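PDB 2NQW: CBS domain protein, which is of unknown function, its crystallised piece being the transporter-associated (CorC/HlyC) domain of a CBS-domain membrane protein that may bind flavin adenine dinucleotide. Local coordinates for residues D14-F19 with E86-F92. Sequence-based numbering, arbitrary orientation.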
ATOM      1  N   ASP A  14       5.599 -14.762   6.419  1.00 16.85           N
ATOM      2  CA  ASP A  14       6.337 -14.848   5.184  1.00 17.26           C
ATOM      3  C   ASP A  14       7.128 -13.572   4.824  1.00 17.25           C
ATOM      4  O   ASP A  14       7.665 -13.472   3.705  1.00 18.36           O
ATOM      5  CB  ASP A  14       5.394 -15.256   4.043  1.00 18.05           C
ATOM      6  CG  ASP A  14       4.385 -14.163   3.677  1.00 19.13           C
ATOM      7  OD1 ASP A  14       4.266 -13.144   4.403  1.00 16.44           O
ATOM      8  OD2 ASP A  14       3.673 -14.352   2.644  1.00 21.45           O
ATOM      9  N   GLY A  15       7.191 -12.594   5.748  1.00 14.38           N
ATOM     10  CA  GLY A  15       7.911 -11.369   5.472  1.00 13.88           C
ATOM     11  C   GLY A  15       7.072 -10.261   4.827  1.00 12.69           C
ATOM     12  O   GLY A  15       7.572  -9.168   4.584  1.00 12.71           O
ATOM     13  N   SER A  16       5.795 -10.540   4.567  1.00 11.13           N
ATOM     14  CA  SER A  16       4.890  -9.531   3.998  1.00  9.82           C
ATOM     15  C   SER A  16       4.115  -8.827   5.107  1.00  9.49           C
ATOM     16  O   SER A  16       4.252  -9.151   6.312  1.00  9.68           O
ATOM     17  CB  SER A  16       3.923 -10.199   3.008  1.00 11.10           C
ATOM     18  OG  SER A  16       2.980 -11.011   3.672  1.00 13.16           O
ATOM     19  N   TYR A  17       3.308  -7.845   4.697  1.00  8.94           N
ATOM     20  CA  TYR A  17       2.536  -7.044   5.630  1.00  9.42           C
ATOM     21  C   TYR A  17       1.129  -6.889   5.108  1.00  9.19           C
ATOM     22  O   TYR A  17       0.911  -6.840   3.909  1.00 11.21           O
ATOM     23  CB  TYR A  17       3.167  -5.632   5.789  1.00  9.35           C
ATOM     24  CG  TYR A  17       4.616  -5.717   6.178  1.00  9.24           C
ATOM     25  CD1 TYR A  17       4.980  -6.010   7.495  1.00  8.76           C
ATOM     26  CD2 TYR A  17       5.606  -5.601   5.218  1.00  9.12           C
ATOM     27  CE1 TYR A  17       6.313  -6.143   7.860  1.00  9.78           C
ATOM     28  CE2 TYR A  17       6.946  -5.760   5.550  1.00 10.35           C
ATOM     29  CZ  TYR A  17       7.285  -6.034   6.874  1.00 10.05           C
ATOM     30  OH  TYR A  17       8.614  -6.171   7.248  1.00 12.29           O
ATOM     31  N   LEU A  18       0.186  -6.737   6.017  1.00  9.90           N
ATOM     32  CA  LEU A  18      -1.181  -6.310   5.641  1.00 10.20           C
ATOM     33  C   LEU A  18      -1.433  -4.964   6.299  1.00  9.96           C
ATOM     34  O   LEU A  18      -1.258  -4.838   7.528  1.00 12.00           O
ATOM     35  CB  LEU A  18      -2.227  -7.308   6.112  1.00 10.53           C
ATOM     36  CG  LEU A  18      -2.134  -8.678   5.494  1.00 11.65           C
ATOM     37  CD1 LEU A  18      -3.125  -9.640   6.173  1.00 13.46           C
ATOM     38  CD2 LEU A  18      -2.486  -8.575   3.995  1.00 13.93           C
ATOM     39  N   PHE A  19      -1.818  -3.962   5.493  1.00  9.77           N
ATOM     40  CA  PHE A  19      -2.116  -2.617   6.015  1.00  9.66           C
ATOM     41  C   PHE A  19      -3.552  -2.250   5.726  1.00  9.52           C
ATOM     42  O   PHE A  19      -4.077  -2.559   4.636  1.00 10.19           O
ATOM     43  CB  PHE A  19      -1.228  -1.571   5.317  1.00 10.28           C
ATOM     44  CG  PHE A  19       0.096  -1.350   5.994  1.00  9.70           C
ATOM     45  CD1 PHE A  19       0.254  -0.298   6.897  1.00 10.68           C
ATOM     46  CD2 PHE A  19       1.164  -2.209   5.773  1.00 10.63           C
ATOM     47  CE1 PHE A  19       1.491  -0.097   7.567  1.00 11.68           C
ATOM     48  CE2 PHE A  19       2.385  -2.023   6.432  1.00 10.55           C
ATOM     49  CZ  PHE A  19       2.541  -0.952   7.325  1.00 10.65           C
ATOM     50  N   GLU A  86      -7.966  -3.199   2.692  1.00 10.49           N
ATOM     51  CA  GLU A  86      -6.700  -3.818   3.092  1.00  9.83           C
ATOM     52  C   GLU A  86      -5.843  -3.998   1.856  1.00  8.95           C
ATOM     53  O   GLU A  86      -6.335  -4.424   0.804  1.00  9.58           O
ATOM     54  CB  GLU A  86      -6.936  -5.170   3.739  1.00 10.71           C
ATOM     55  CG  GLU A  86      -5.657  -5.788   4.361  1.00 11.79           C
ATOM     56  CD  GLU A  86      -5.989  -7.130   4.979  1.00 13.79           C
ATOM     57  OE1 GLU A  86      -6.277  -8.074   4.216  1.00 14.75           O
ATOM     58  OE2 GLU A  86      -5.955  -7.251   6.228  1.00 15.42           O
ATOM     59  N   ILE A  87      -4.564  -3.657   2.031  1.00  9.31           N
ATOM     60  CA  ILE A  87      -3.552  -3.866   1.018  1.00  9.58           C
ATOM     61  C   ILE A  87      -2.418  -4.697   1.612  1.00  8.58           C
ATOM     62  O   ILE A  87      -1.925  -4.402   2.721  1.00  9.61           O
ATOM     63  CB  ILE A  87      -3.013  -2.512   0.487  1.00  9.86           C
ATOM     64  CG1 ILE A  87      -4.078  -1.880  -0.428  1.00 12.53           C
ATOM     65  CG2 ILE A  87      -1.689  -2.662  -0.286  1.00 10.81           C
ATOM     66  CD1 ILE A  87      -3.812  -0.411  -0.792  1.00 13.28           C
ATOM     67  N   LYS A  88      -2.010  -5.716   0.857  1.00  8.51           N
ATOM     68  CA  LYS A  88      -0.793  -6.468   1.148  1.00  8.66           C
ATOM     69  C   LYS A  88       0.404  -5.763   0.539  1.00  9.13           C
ATOM     70  O   LYS A  88       0.367  -5.383  -0.644  1.00  9.02           O
ATOM     71  CB  LYS A  88      -0.906  -7.863   0.542  1.00  9.37           C
ATOM     72  CG  LYS A  88       0.382  -8.648   0.625  1.00  9.96           C
ATOM     73  CD  LYS A  88       0.149 -10.108   0.169  1.00 13.34           C
ATOM     74  CE  LYS A  88       1.503 -10.816   0.066  1.00 13.94           C
ATOM     75  NZ  LYS A  88       1.308 -12.258  -0.331  1.00 15.07           N
ATOM     76  N   ILE A  89       1.471  -5.618   1.345  1.00  8.81           N
ATOM     77  CA  ILE A  89       2.786  -5.193   0.827  1.00  8.79           C
ATOM     78  C   ILE A  89       3.654  -6.456   0.866  1.00  9.26           C
ATOM     79  O   ILE A  89       3.809  -7.081   1.932  1.00  9.99           O
ATOM     80  CB  ILE A  89       3.382  -4.043   1.676  1.00  9.47           C
ATOM     81  CG1 ILE A  89       2.448  -2.835   1.659  1.00 10.16           C
ATOM     82  CG2 ILE A  89       4.794  -3.724   1.169  1.00 10.53           C
ATOM     83  CD1 ILE A  89       2.927  -1.648   2.504  1.00 11.00           C
ATOM     84  N   PHE A  90       4.159  -6.858  -0.300  1.00  9.74           N
ATOM     85  CA  PHE A  90       4.976  -8.064  -0.374  1.00  9.94           C
ATOM     86  C   PHE A  90       6.316  -7.845   0.324  1.00 10.21           C
ATOM     87  O   PHE A  90       6.725  -6.703   0.580  1.00 10.07           O
ATOM     88  CB  PHE A  90       5.181  -8.435  -1.850  1.00 10.75           C
ATOM     89  CG  PHE A  90       4.031  -9.189  -2.464  1.00 11.71           C
ATOM     90  CD1 PHE A  90       4.132 -10.549  -2.712  1.00 15.44           C
ATOM     91  CD2 PHE A  90       2.846  -8.525  -2.766  1.00 12.71           C
ATOM     92  CE1 PHE A  90       3.056 -11.259  -3.274  1.00 17.84           C
ATOM     93  CE2 PHE A  90       1.769  -9.198  -3.336  1.00 14.20           C
ATOM     94  CZ  PHE A  90       1.877 -10.576  -3.584  1.00 17.15           C
ATOM     95  N   PRO A  91       7.028  -8.945   0.623  1.00 11.05           N
ATOM     96  CA  PRO A  91       8.362  -8.739   1.209  1.00 11.46           C
ATOM     97  C   PRO A  91       9.221  -7.938   0.235  1.00 12.01           C
ATOM     98  O   PRO A  91       9.116  -8.154  -0.990  1.00 13.66           O
ATOM     99  CB  PRO A  91       8.915 -10.165   1.348  1.00 13.02           C
ATOM    100  CG  PRO A  91       7.678 -11.087   1.246  1.00 12.35           C
ATOM    101  CD  PRO A  91       6.717 -10.362   0.365  1.00 12.32           C
ATOM    102  N   PHE A  92      10.097  -7.072   0.743  1.00 11.61           N
ATOM    103  CA  PHE A  92      10.935  -6.256  -0.146  1.00 11.73           C
ATOM    104  C   PHE A  92      12.369  -6.241   0.363  1.00 12.56           C
ATOM    105  O   PHE A  92      12.639  -6.379   1.576  1.00 13.19           O
ATOM    106  CB  PHE A  92      10.371  -4.823  -0.296  1.00 11.47           C
ATOM    107  CG  PHE A  92      10.140  -4.136   0.998  1.00 10.77           C
ATOM    108  CD1 PHE A  92      11.154  -3.339   1.558  1.00 11.24           C
ATOM    109  CD2 PHE A  92       8.923  -4.261   1.676  1.00 10.97           C
ATOM    110  CE1 PHE A  92      10.964  -2.721   2.780  1.00 11.41           C
ATOM    111  CE2 PHE A  92       8.742  -3.641   2.906  1.00 12.01           C
ATOM    112  CZ  PHE A  92       9.751  -2.867   3.443  1.00 10.74           C
TER
HETATM  113  O   HOH W   1       4.032 -12.705   0.367  1.00 19.34           O
HETATM  114  O   HOH W   2       0.726 -13.406   2.225  1.00 34.24           O
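Tyr17 and Ile89 exchange two backbone hydrogen bonds, Tyr17 N to Ile89 O and Ile89 N to Tyr17 O, each 2.9 Å long. Phe19 and Ile87 repeat the exchange two residues along, with Phe19 N giving the straighter bond to Ile87 O (N-H...O 176°). This is a regular antiparallel pairing of strands, and Leu18 and Lys88 form the non-hydrogen-bonded pair in the middle. Their side chains share a face with Glu86, where Leu18 CD2 rests against Lys88 CB (3.9 Å) and Leu18 CD1 against Glu86 OE2. On the other face, Ile89 reaches with CD1 to Phe19 CD2 (3.8 Å), while Tyr17 CE2 meets Phe92 CE2, the two side chains crossing at about a right angle. Beyond the strand, Ser16 CB packs on Pro91 CD, and Pro91 CG sits 3.4 Å from Asp14 O.

Lys88 runs fully extended from a CG anti to its backbone N (chi1 172°), passing CE over the centre of the Phe90 ring and bringing NZ near the Asp14 carboxylate. The charges stay 4.3 Å apart, NZ to Asp14 OD2; two waters bridge them, each donating to OD2 and accepting from NZ. Asp14 OD1 takes Ser16 N from above the carboxylate plane, closing an Asx turn, and also receives Ser16 OG (2.6 Å) on its syn lone pair.

Glu86 OE1 is held by Thr77 and Gln78. Strands 17-20 and 84-89, the latter the chain's last, are neighbours inside the transporter-associated domain's five-stranded antiparallel sheet, with 9-11 beyond 17-20 and 72-79 beyond 84-89. Helices 25-32 and 49-57 cover the Phe19 face, through Val28, Leu32 and Leu49.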